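Local coordinates for sporulation inhibitor of replication protein SirA (Bacillus subtilis, PDB 4TPS), which inhibits the initiation of DNA replication during sporulation by acting on the initiator DnaA, whose domain I it binds, preventing overinitiation and enforcing diploidy, at residues A[65-70]-A[98-103]; A[73-78]-A[85-90]; A[107-112]-A[123-128]; A[33-38]-A[57-62]. All coordinates share one frame; numbering follows the deposited sequence.

Interaction 1: residues A[65-70]-A[98-103]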
# COMPACT_ATOMS: atom_id res chain seq x y z
N LEU A 65 12.35 -8.75 14.38
CA LEU A 65 13.23 -9.73 15.02
C LEU A 65 13.69 -10.84 14.02
O LEU A 65 14.87 -11.20 13.98
CB LEU A 65 12.59 -10.33 16.26
CG LEU A 65 13.44 -11.43 16.93
CD1 LEU A 65 14.78 -10.90 17.37
CD2 LEU A 65 12.73 -12.09 18.11
N HIS A 66 12.76 -11.30 13.19
CA HIS A 66 13.07 -12.27 12.15
C HIS A 66 14.16 -11.71 11.21
O HIS A 66 15.11 -12.38 10.88
CB HIS A 66 11.78 -12.63 11.41
CG HIS A 66 11.89 -13.74 10.41
ND1 HIS A 66 12.63 -14.88 10.62
CD2 HIS A 66 11.31 -13.89 9.20
CE1 HIS A 66 12.53 -15.67 9.56
NE2 HIS A 66 11.71 -15.11 8.70
N MET A 67 13.99 -10.46 10.81
CA MET A 67 14.99 -9.80 9.92
C MET A 67 16.34 -9.75 10.61
O MET A 67 17.35 -10.02 9.97
CB MET A 67 14.51 -8.43 9.49
CG MET A 67 13.46 -8.42 8.43
SD MET A 67 13.90 -9.41 6.98
CE MET A 67 15.41 -8.64 6.57
N HIS A 68 16.37 -9.33 11.89
CA HIS A 68 17.63 -9.22 12.60
C HIS A 68 18.35 -10.57 12.57
O HIS A 68 19.56 -10.63 12.31
CB HIS A 68 17.45 -8.85 14.05
CG HIS A 68 17.23 -7.40 14.30
ND1 HIS A 68 18.12 -6.44 13.92
CD2 HIS A 68 16.27 -6.76 15.01
CE1 HIS A 68 17.71 -5.26 14.34
NE2 HIS A 68 16.59 -5.43 15.01
N GLN A 69 17.62 -11.64 12.87
CA GLN A 69 18.23 -12.96 12.90
C GLN A 69 18.81 -13.37 11.55
O GLN A 69 19.95 -13.84 11.46
CB GLN A 69 17.23 -13.96 13.41
CG GLN A 69 16.84 -13.63 14.86
CD GLN A 69 15.65 -14.41 15.41
OE1 GLN A 69 14.72 -14.77 14.68
NE2 GLN A 69 15.67 -14.66 16.73
N ARG A 70 18.01 -13.19 10.52
CA ARG A 70 18.44 -13.53 9.18
C ARG A 70 19.61 -12.70 8.66
O ARG A 70 20.56 -13.24 8.02
CB ARG A 70 17.25 -13.44 8.20
CG ARG A 70 16.16 -14.47 8.44
CD ARG A 70 16.66 -15.86 8.07
NE ARG A 70 15.64 -16.92 8.20
CZ ARG A 70 14.84 -17.35 7.22
NH1 ARG A 70 14.91 -16.85 5.99
NH2 ARG A 70 13.97 -18.33 7.48
N ALA A 98 26.50 -0.52 1.08
CA ALA A 98 25.01 -0.41 1.17
C ALA A 98 24.58 -0.27 2.61
O ALA A 98 25.19 -0.83 3.51
CB ALA A 98 24.31 -1.59 0.53
N THR A 99 23.52 0.49 2.78
CA THR A 99 22.82 0.74 4.02
C THR A 99 21.43 0.20 3.95
O THR A 99 20.75 0.46 2.97
CB THR A 99 22.78 2.28 4.32
OG1 THR A 99 24.10 2.85 4.18
CG2 THR A 99 22.21 2.57 5.73
N PHE A 100 21.03 -0.48 5.03
CA PHE A 100 19.67 -1.10 5.18
C PHE A 100 19.06 -0.53 6.43
O PHE A 100 19.69 -0.58 7.51
CB PHE A 100 19.85 -2.61 5.27
CG PHE A 100 18.58 -3.40 5.55
CD1 PHE A 100 18.12 -3.55 6.85
CD2 PHE A 100 17.90 -4.02 4.51
CE1 PHE A 100 16.99 -4.31 7.10
CE2 PHE A 100 16.78 -4.76 4.79
CZ PHE A 100 16.33 -4.89 6.09
N MET A 101 17.87 0.05 6.32
CA MET A 101 17.16 0.59 7.48
C MET A 101 15.75 -0.03 7.53
O MET A 101 15.02 0.03 6.56
CB MET A 101 17.02 2.11 7.31
CG MET A 101 18.35 2.81 7.03
SD MET A 101 18.40 4.55 6.54
CE MET A 101 18.89 5.22 8.15
N MET A 102 15.37 -0.60 8.67
CA MET A 102 14.03 -1.14 8.80
C MET A 102 13.24 -0.45 9.89
O MET A 102 13.66 -0.39 11.04
CB MET A 102 14.07 -2.67 8.95
CG MET A 102 14.72 -3.21 10.13
SD MET A 102 14.64 -5.02 10.07
CE MET A 102 15.95 -5.30 11.27
N LYS A 103 12.04 0.00 9.54
CA LYS A 103 11.17 0.70 10.48
C LYS A 103 9.73 0.55 10.18
O LYS A 103 9.30 1.01 9.11
CB LYS A 103 11.50 2.21 10.53
CG LYS A 103 10.99 2.94 11.76
CD LYS A 103 11.40 4.40 11.67
CE LYS A 103 10.71 5.27 12.72
NZ LYS A 103 11.37 5.15 14.04
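Met102 lays its terminal methyl over the face of the His68 imidazole, with CE 3.6 Å from the ring centroid and 13° off the ring normal. This CH-pi contact belongs to a helix-on-sheet layer: helix 64-75 lies against the antiparallel sheet of SirA and runs nearly opposite to strand 96-103, the two short axes making 158° and approaching to 10.6 Å. Two methionines bridge the layers here, one stretched and one folded. Met102 is the stretched case. Beyond CG its chain is extended (chi2 -180°), which carries SD and CE away from the strand to the helix, where SD also meets Met67 at CB, 3.5 Å away. Met67 is the folded case: bends at chi2 and chi3 turn its end toward the strand residue two positions back, so that Met67 CE comes within 3.9 Å of Phe100 CZ. The two side chains cross at about a right angle, and the methyl approaches the phenyl ring obliquely.

Both partners of this second pair are shared with a further helix, since Met67 also packs on Val124 and Leu125, and the Phe100 ring meets that of Phe121. The sulfur of Met102, in turn, lies in the plane of the Phe100 ring, at its edge. At the other end of the contact the imidazole is held from outside the pair, because His68 ND1 is hydrogen-bonded to Tyr87 OH on the adjacent strand, while the closest ring atom to Met102 CE is CE1 of His68, at 3.5 Å.

Interaction 2: residues A[73-78]-A[85-90]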
# COMPACT_ATOMS: atom_id res chain seq x y z
N MET A 73 22.91 -13.70 10.51
CA MET A 73 23.43 -14.96 9.98
C MET A 73 24.11 -14.79 8.63
O MET A 73 25.23 -15.29 8.40
CB MET A 73 22.31 -15.96 9.78
CG MET A 73 21.76 -16.54 11.02
SD MET A 73 20.34 -17.40 10.37
CE MET A 73 19.46 -17.47 11.92
N ASN A 74 23.45 -14.10 7.73
CA ASN A 74 23.96 -13.90 6.40
C ASN A 74 25.20 -13.01 6.30
O ASN A 74 26.04 -13.23 5.43
CB ASN A 74 22.89 -13.31 5.53
CG ASN A 74 23.20 -13.54 4.09
OD1 ASN A 74 23.18 -14.67 3.59
ND2 ASN A 74 23.56 -12.50 3.43
N LEU A 75 25.29 -12.00 7.17
CA LEU A 75 26.40 -11.04 7.13
C LEU A 75 27.63 -11.45 7.98
O LEU A 75 28.62 -10.74 8.01
CB LEU A 75 25.92 -9.65 7.57
CG LEU A 75 24.78 -9.09 6.74
CD1 LEU A 75 24.40 -7.73 7.32
CD2 LEU A 75 25.15 -8.94 5.28
N ASN A 76 27.56 -12.58 8.67
CA ASN A 76 28.62 -13.02 9.56
C ASN A 76 29.97 -12.99 8.81
O ASN A 76 30.06 -13.38 7.63
CB ASN A 76 28.28 -14.43 10.04
CG ASN A 76 29.25 -14.97 11.05
OD1 ASN A 76 29.75 -16.07 10.87
ND2 ASN A 76 29.51 -14.22 12.12
N LYS A 77 30.96 -12.38 9.46
CA LYS A 77 32.32 -12.21 8.91
C LYS A 77 32.42 -11.36 7.62
O LYS A 77 33.44 -11.30 6.98
CB LYS A 77 32.96 -13.59 8.72
CG LYS A 77 32.86 -14.46 9.99
CD LYS A 77 33.71 -15.75 9.98
CE LYS A 77 32.90 -17.03 9.82
NZ LYS A 77 32.30 -17.07 8.46
N THR A 78 31.35 -10.67 7.27
CA THR A 78 31.34 -9.62 6.23
C THR A 78 31.76 -8.34 6.96
O THR A 78 31.66 -8.26 8.18
CB THR A 78 29.86 -9.50 5.67
OG1 THR A 78 29.62 -10.51 4.69
CG2 THR A 78 29.54 -8.18 5.03
N TYR A 85 18.30 -0.65 14.25
CA TYR A 85 17.58 -1.05 13.02
C TYR A 85 18.27 -0.77 11.70
O TYR A 85 17.67 -0.99 10.64
CB TYR A 85 16.15 -0.47 13.03
CG TYR A 85 16.10 1.02 13.13
CD1 TYR A 85 16.10 1.77 11.98
CD2 TYR A 85 16.02 1.67 14.38
CE1 TYR A 85 16.03 3.15 12.03
CE2 TYR A 85 15.99 3.05 14.44
CZ TYR A 85 15.98 3.78 13.25
OH TYR A 85 15.93 5.13 13.22
N ILE A 86 19.50 -0.24 11.77
CA ILE A 86 20.34 0.09 10.61
C ILE A 86 21.46 -0.91 10.52
O ILE A 86 22.18 -1.19 11.52
CB ILE A 86 20.91 1.51 10.73
CG1 ILE A 86 19.81 2.54 10.86
CG2 ILE A 86 21.82 1.83 9.57
CD1 ILE A 86 20.25 3.89 11.38
N TYR A 87 21.63 -1.48 9.31
CA TYR A 87 22.78 -2.31 8.95
C TYR A 87 23.53 -1.67 7.84
O TYR A 87 22.96 -1.18 6.91
CB TYR A 87 22.34 -3.72 8.56
CG TYR A 87 21.85 -4.59 9.72
CD1 TYR A 87 20.63 -4.36 10.32
CD2 TYR A 87 22.61 -5.64 10.21
CE1 TYR A 87 20.20 -5.15 11.35
CE2 TYR A 87 22.18 -6.45 11.24
CZ TYR A 87 20.97 -6.18 11.82
OH TYR A 87 20.53 -6.98 12.84
N ARG A 88 24.85 -1.68 7.94
CA ARG A 88 25.69 -1.07 6.93
C ARG A 88 26.75 -2.09 6.54
O ARG A 88 27.39 -2.68 7.42
CB ARG A 88 26.33 0.25 7.49
CG ARG A 88 27.42 0.89 6.65
CD ARG A 88 26.91 1.55 5.44
NE ARG A 88 27.83 2.54 4.85
CZ ARG A 88 28.93 2.29 4.17
NH1 ARG A 88 29.55 3.35 3.70
NH2 ARG A 88 29.40 1.05 3.95
N ILE A 89 26.98 -2.26 5.27
CA ILE A 89 27.93 -3.20 4.75
C ILE A 89 28.88 -2.58 3.75
O ILE A 89 28.55 -1.63 3.05
CB ILE A 89 27.27 -4.44 4.10
CG1 ILE A 89 26.52 -4.06 2.82
CG2 ILE A 89 26.33 -5.10 5.08
CD1 ILE A 89 25.92 -5.24 2.13
N ALA A 90 30.12 -3.14 3.69
CA ALA A 90 31.08 -2.79 2.64
C ALA A 90 31.48 -4.11 1.96
O ALA A 90 31.72 -5.09 2.63
CB ALA A 90 32.29 -2.03 3.19
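Leu75 spreads both of its methyls against Ile89: CD1 and CD2 of Leu75 each lie 4.0 Å from Ile89 CG2, so the isoleucine methyl sits in the fork of the leucine. CD1 of Leu75 also reaches Tyr87, two residues earlier on the strand, where it stands 4.0 Å from ring atom CD2 of Tyr87 in an oblique approach. The branch of Ile89 that does the touching is set by its first torsion: with chi1 67°, CG1 lies between the backbone N and the carbonyl carbon, leaving CG2 beside the nitrogen to face the leucine. Thr78 CG2 adds a looser contact to the same Ile89 CG2, at 4.4 Å.

This is the end of helix 64-75 packing on strand 86-90 just before the chain returns to the sheet as a beta hairpin, strands 79-83 and 86-90. A type II turn from Leu75 to Thr78 makes the change of direction, closed by the bond from Thr78 N to Leu75 O at 2.8 Å. Farther out, Tyr80 touches Leu75, Tyr87 and Ile89, while Ile120 of helix 116-128 packs on Leu75 and Ile89. The hydroxyl of Tyr87 is also hydrogen-bonded to Lys72 NZ.

Interaction 3: residues A[107-112]-A[123-128]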
# COMPACT_ATOMS: atom_id res chain seq x y z
N ILE A 107 11.17 -0.62 4.63
CA ILE A 107 12.64 -0.77 4.56
C ILE A 107 13.22 0.24 3.55
O ILE A 107 12.68 0.42 2.48
CB ILE A 107 12.99 -2.21 4.12
CG1 ILE A 107 12.71 -3.14 5.29
CG2 ILE A 107 14.47 -2.34 3.77
CD1 ILE A 107 12.69 -4.59 4.91
N GLU A 108 14.34 0.86 3.89
CA GLU A 108 14.98 1.76 2.96
C GLU A 108 16.39 1.22 2.78
O GLU A 108 17.07 0.85 3.76
CB GLU A 108 15.10 3.14 3.50
CG GLU A 108 14.01 4.10 3.29
CD GLU A 108 14.47 5.52 3.63
OE1 GLU A 108 15.31 6.18 2.95
OE2 GLU A 108 14.02 5.93 4.65
N ILE A 109 16.83 1.18 1.54
CA ILE A 109 18.18 0.73 1.19
C ILE A 109 18.85 1.83 0.33
O ILE A 109 18.28 2.31 -0.62
CB ILE A 109 18.16 -0.59 0.46
CG1 ILE A 109 17.62 -1.72 1.38
CG2 ILE A 109 19.52 -0.94 -0.12
CD1 ILE A 109 17.21 -2.98 0.67
N VAL A 110 20.09 2.17 0.68
CA VAL A 110 20.93 3.03 -0.17
C VAL A 110 22.16 2.23 -0.54
O VAL A 110 22.74 1.63 0.29
CB VAL A 110 21.34 4.34 0.59
CG1 VAL A 110 22.27 5.18 -0.27
CG2 VAL A 110 20.10 5.11 1.02
N ALA A 111 22.51 2.20 -1.83
CA ALA A 111 23.64 1.44 -2.30
C ALA A 111 24.50 2.16 -3.33
O ALA A 111 23.98 2.89 -4.14
CB ALA A 111 23.20 0.09 -2.85
N SER A 112 25.79 1.85 -3.33
CA SER A 112 26.77 2.38 -4.30
C SER A 112 27.75 1.30 -4.71
O SER A 112 27.95 0.37 -3.97
CB SER A 112 27.51 3.58 -3.73
OG SER A 112 28.33 3.22 -2.68
N GLU A 123 18.68 -10.55 -1.24
CA GLU A 123 18.69 -12.01 -1.09
C GLU A 123 18.13 -12.43 0.29
O GLU A 123 17.38 -13.40 0.38
CB GLU A 123 20.10 -12.56 -1.22
CG GLU A 123 20.13 -14.04 -1.41
CD GLU A 123 19.79 -14.50 -2.85
OE1 GLU A 123 19.98 -15.70 -3.12
OE2 GLU A 123 19.33 -13.71 -3.72
N VAL A 124 18.44 -11.69 1.36
CA VAL A 124 17.86 -12.02 2.67
C VAL A 124 16.32 -11.82 2.60
O VAL A 124 15.54 -12.71 2.96
CB VAL A 124 18.47 -11.13 3.74
CG1 VAL A 124 17.76 -11.26 5.08
CG2 VAL A 124 19.96 -11.44 3.90
N LEU A 125 15.90 -10.71 2.06
CA LEU A 125 14.47 -10.36 1.94
C LEU A 125 13.67 -11.39 1.12
O LEU A 125 12.63 -11.84 1.55
CB LEU A 125 14.31 -8.95 1.32
CG LEU A 125 14.78 -7.81 2.24
CD1 LEU A 125 14.76 -6.50 1.47
CD2 LEU A 125 13.93 -7.66 3.44
N ARG A 126 14.20 -11.80 -0.01
CA ARG A 126 13.49 -12.69 -0.89
C ARG A 126 13.38 -14.09 -0.27
O ARG A 126 12.47 -14.80 -0.61
CB ARG A 126 14.06 -12.69 -2.31
CG ARG A 126 15.31 -13.51 -2.51
CD ARG A 126 15.94 -13.19 -3.86
NE ARG A 126 16.94 -14.22 -4.12
CZ ARG A 126 16.90 -15.10 -5.12
NH1 ARG A 126 15.93 -15.11 -6.04
NH2 ARG A 126 17.87 -15.99 -5.22
N LYS A 127 14.29 -14.45 0.64
CA LYS A 127 14.14 -15.71 1.36
C LYS A 127 13.19 -15.63 2.57
O LYS A 127 12.73 -16.63 3.10
CB LYS A 127 15.54 -16.19 1.77
CG LYS A 127 16.41 -16.59 0.57
CD LYS A 127 17.81 -16.90 1.02
CE LYS A 127 18.74 -17.23 -0.13
NZ LYS A 127 20.21 -17.01 0.19
N VAL A 128 12.87 -14.44 3.01
CA VAL A 128 11.90 -14.23 4.05
C VAL A 128 10.50 -14.24 3.49
O VAL A 128 9.59 -14.83 4.10
CB VAL A 128 12.19 -12.92 4.77
CG1 VAL A 128 11.02 -12.48 5.67
CG2 VAL A 128 13.47 -13.07 5.59
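Leu125 and Ile107 meet tip to tip, Leu125 CD2 standing 3.6 Å from Ile107 CD1, and these two residues supply most of the surface buried between 107-112 and 123-128. Because the backbones remain well apart, with 10.1 Å between Leu125 CA and Ile107 CA, each side chain must spend its full length in the gap. The isoleucine does so through its longer branch: CG1 lies opposite the carbonyl carbon (chi1 -73°), and chi2 of 166° extends it, which puts CD1 at the far end. Leu125 divides its two methyls between two successive inward-facing residues of the strand. Its CD2 takes Ile107, while CD1 turns to Ile109, whose own CD1 lies at a looser 4.4 Å from Leu125 CD1.

All three residues are buried, and the contact is entirely apolar. Leu125 also packs on Leu145, whereas Ile107 and Ile109 both touch Phe100 on the adjoining strand. Away from this interface, Glu123, Arg126 and Lys127 form a salt-bridge network, in which Arg126 NH2 donates to Glu123 OE1 at 3.0 Å. A polar outer side and an apolar inner one mark 116-128 as an amphipathic helix packed on an antiparallel sheet, the layered helix-on-sheet core of SirA.

Interaction 4: residues A[33-38]-A[57-62]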
# COMPACT_ATOMS: atom_id res chain seq x y z
N GLU A 33 2.96 4.14 -8.28
CA GLU A 33 2.46 5.51 -8.27
C GLU A 33 1.87 5.91 -6.90
O GLU A 33 2.04 7.03 -6.44
CB GLU A 33 1.44 5.73 -9.40
CG GLU A 33 2.13 5.67 -10.76
CD GLU A 33 1.21 6.00 -11.94
OE1 GLU A 33 1.09 5.13 -12.83
OE2 GLU A 33 0.65 7.11 -11.97
N LEU A 34 1.19 5.00 -6.24
CA LEU A 34 0.68 5.22 -4.88
C LEU A 34 1.81 5.52 -3.88
O LEU A 34 1.81 6.51 -3.16
CB LEU A 34 -0.12 4.06 -4.41
CG LEU A 34 -0.74 4.21 -3.01
CD1 LEU A 34 -1.92 5.18 -3.06
CD2 LEU A 34 -1.20 2.88 -2.45
N PHE A 35 2.80 4.66 -3.88
CA PHE A 35 3.99 4.87 -3.05
C PHE A 35 4.79 6.17 -3.38
O PHE A 35 5.20 6.91 -2.49
CB PHE A 35 4.89 3.66 -3.07
CG PHE A 35 4.31 2.47 -2.31
CD1 PHE A 35 4.24 2.47 -0.95
CD2 PHE A 35 3.83 1.36 -2.98
CE1 PHE A 35 3.73 1.37 -0.25
CE2 PHE A 35 3.29 0.28 -2.29
CZ PHE A 35 3.25 0.28 -0.92
N GLN A 36 4.89 6.46 -4.65
CA GLN A 36 5.57 7.66 -5.09
C GLN A 36 4.77 8.91 -4.63
O GLN A 36 5.35 9.89 -4.17
CB GLN A 36 5.79 7.65 -6.58
CG GLN A 36 6.52 8.91 -7.10
CD GLN A 36 6.79 8.83 -8.57
OE1 GLN A 36 5.88 8.87 -9.42
NE2 GLN A 36 8.07 8.70 -8.89
N ASP A 37 3.44 8.85 -4.71
CA ASP A 37 2.62 9.95 -4.20
C ASP A 37 2.85 10.22 -2.73
O ASP A 37 2.91 11.35 -2.30
CB ASP A 37 1.14 9.67 -4.41
CG ASP A 37 0.70 9.90 -5.83
OD1 ASP A 37 1.44 10.51 -6.64
OD2 ASP A 37 -0.44 9.45 -6.11
N TYR A 38 2.97 9.15 -1.94
CA TYR A 38 3.26 9.32 -0.51
C TYR A 38 4.65 9.91 -0.21
O TYR A 38 4.79 10.80 0.62
CB TYR A 38 3.13 7.97 0.16
CG TYR A 38 3.35 7.95 1.63
CD1 TYR A 38 2.51 8.67 2.47
CD2 TYR A 38 4.39 7.20 2.20
CE1 TYR A 38 2.69 8.67 3.83
CE2 TYR A 38 4.56 7.19 3.57
CZ TYR A 38 3.70 7.92 4.37
OH TYR A 38 3.80 7.93 5.74
N TYR A 57 -2.89 0.06 5.06
CA TYR A 57 -3.81 -1.02 4.85
C TYR A 57 -3.28 -2.14 3.96
O TYR A 57 -3.48 -3.33 4.25
CB TYR A 57 -5.16 -0.47 4.35
CG TYR A 57 -6.28 -1.50 4.36
CD1 TYR A 57 -6.42 -2.44 3.35
CD2 TYR A 57 -7.19 -1.54 5.40
CE1 TYR A 57 -7.47 -3.40 3.38
CE2 TYR A 57 -8.23 -2.47 5.43
CZ TYR A 57 -8.36 -3.38 4.43
OH TYR A 57 -9.39 -4.30 4.40
N ILE A 58 -2.55 -1.79 2.89
CA ILE A 58 -2.16 -2.79 1.90
C ILE A 58 -0.80 -3.43 2.19
O ILE A 58 -0.39 -4.29 1.45
CB ILE A 58 -2.17 -2.21 0.45
CG1 ILE A 58 -1.02 -1.20 0.24
CG2 ILE A 58 -3.54 -1.56 0.14
CD1 ILE A 58 -0.84 -0.86 -1.24
N THR A 59 -0.13 -2.98 3.23
CA THR A 59 1.18 -3.48 3.57
C THR A 59 1.17 -4.15 4.94
O THR A 59 0.27 -3.92 5.79
CB THR A 59 2.24 -2.34 3.53
OG1 THR A 59 1.95 -1.33 4.48
CG2 THR A 59 2.33 -1.71 2.16
N GLN A 60 2.21 -4.96 5.18
CA GLN A 60 2.40 -5.67 6.45
C GLN A 60 3.53 -5.03 7.22
O GLN A 60 4.47 -4.51 6.62
CB GLN A 60 2.80 -7.14 6.19
CG GLN A 60 1.75 -7.86 5.35
CD GLN A 60 1.88 -9.37 5.37
OE1 GLN A 60 2.91 -9.89 5.66
NE2 GLN A 60 0.79 -10.07 5.11
N PRO A 61 3.47 -5.11 8.54
CA PRO A 61 4.62 -4.66 9.34
C PRO A 61 5.86 -5.50 8.98
O PRO A 61 5.77 -6.73 8.73
CB PRO A 61 4.20 -4.92 10.78
CG PRO A 61 2.80 -5.33 10.77
CD PRO A 61 2.37 -5.64 9.37
N ILE A 62 7.02 -4.86 8.99
CA ILE A 62 8.26 -5.62 8.76
C ILE A 62 8.49 -6.55 9.99
O ILE A 62 8.31 -6.12 11.08
CB ILE A 62 9.45 -4.65 8.55
CG1 ILE A 62 9.21 -3.67 7.37
CG2 ILE A 62 10.75 -5.41 8.39
CD1 ILE A 62 8.86 -4.32 6.03
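Helix 28-39 packs here on the last turn of helix 45-58, at the point where the chain leaves that helix for the short strand 59-60, whose pairing is weak, and so joins the edge of the sheet. Four buried residues make the contact. Leu34 and Ile58 reach toward each other tip to tip, with Leu34 CD2 3.9 Å from Ile58 CD1. Beside them, the Phe35 ring points its far end at the other segment: CZ of Phe35 stands 3.8 Å from Thr59 CG2, and the methyl lies in the plane of the ring, at its edge. Ile58 CD1 fills the corner between these two pairs, approaching the same CZ of Phe35 obliquely at 4.3 Å.

The threonine is turned so that its two branches serve different partners. With chi1 62°, its hydroxyl lies between the backbone N and the carbonyl carbon, and the methyl, beside the nitrogen, is presented to the phenyl ring. Thr59 OG1 is hydrogen-bonded to Ile55 O, within the preceding helical turn, and to His105 ND1. Around this core, the Phe35 ring meets that of Tyr14 on strand 9-16, and Phe20 of helix 18-23 packs on Ile58. An aromatic side chain of a different protein in the assembly packs on Leu34 and Ile58, so this apolar patch also forms part of the interface with that partner.

Since the groups that meet are methyls and a ring edge, the contact rests on shape and the exclusion of water, while the two bonds at OG1 satisfy the buried threonine hydroxyl and limit its rotation.

In the fold
From the N terminus, interaction 4 comes first, closing a loop that holds most of helix 45-58 and bringing strand 59-60 against helix 28-39. Helix 64-75 follows and serves two contacts: interaction 1 joins it to strand 96-103, and within that span interaction 2 closes a much shorter loop onto strand 86-90. Interaction 3 comes last, folding helix 116-128 back on strand 106-113. Only interactions 1 and 2 nest; the others are in series, and none cross. Interactions 1 and 3 meet where helices 64-75 and 116-128 pack together over neighbouring strands. Ile62 packs on Met67, Met102 and Ile107, connecting segment 57-62 to that core, whereas interactions 2 and 4 lie about 26 Å apart between centres.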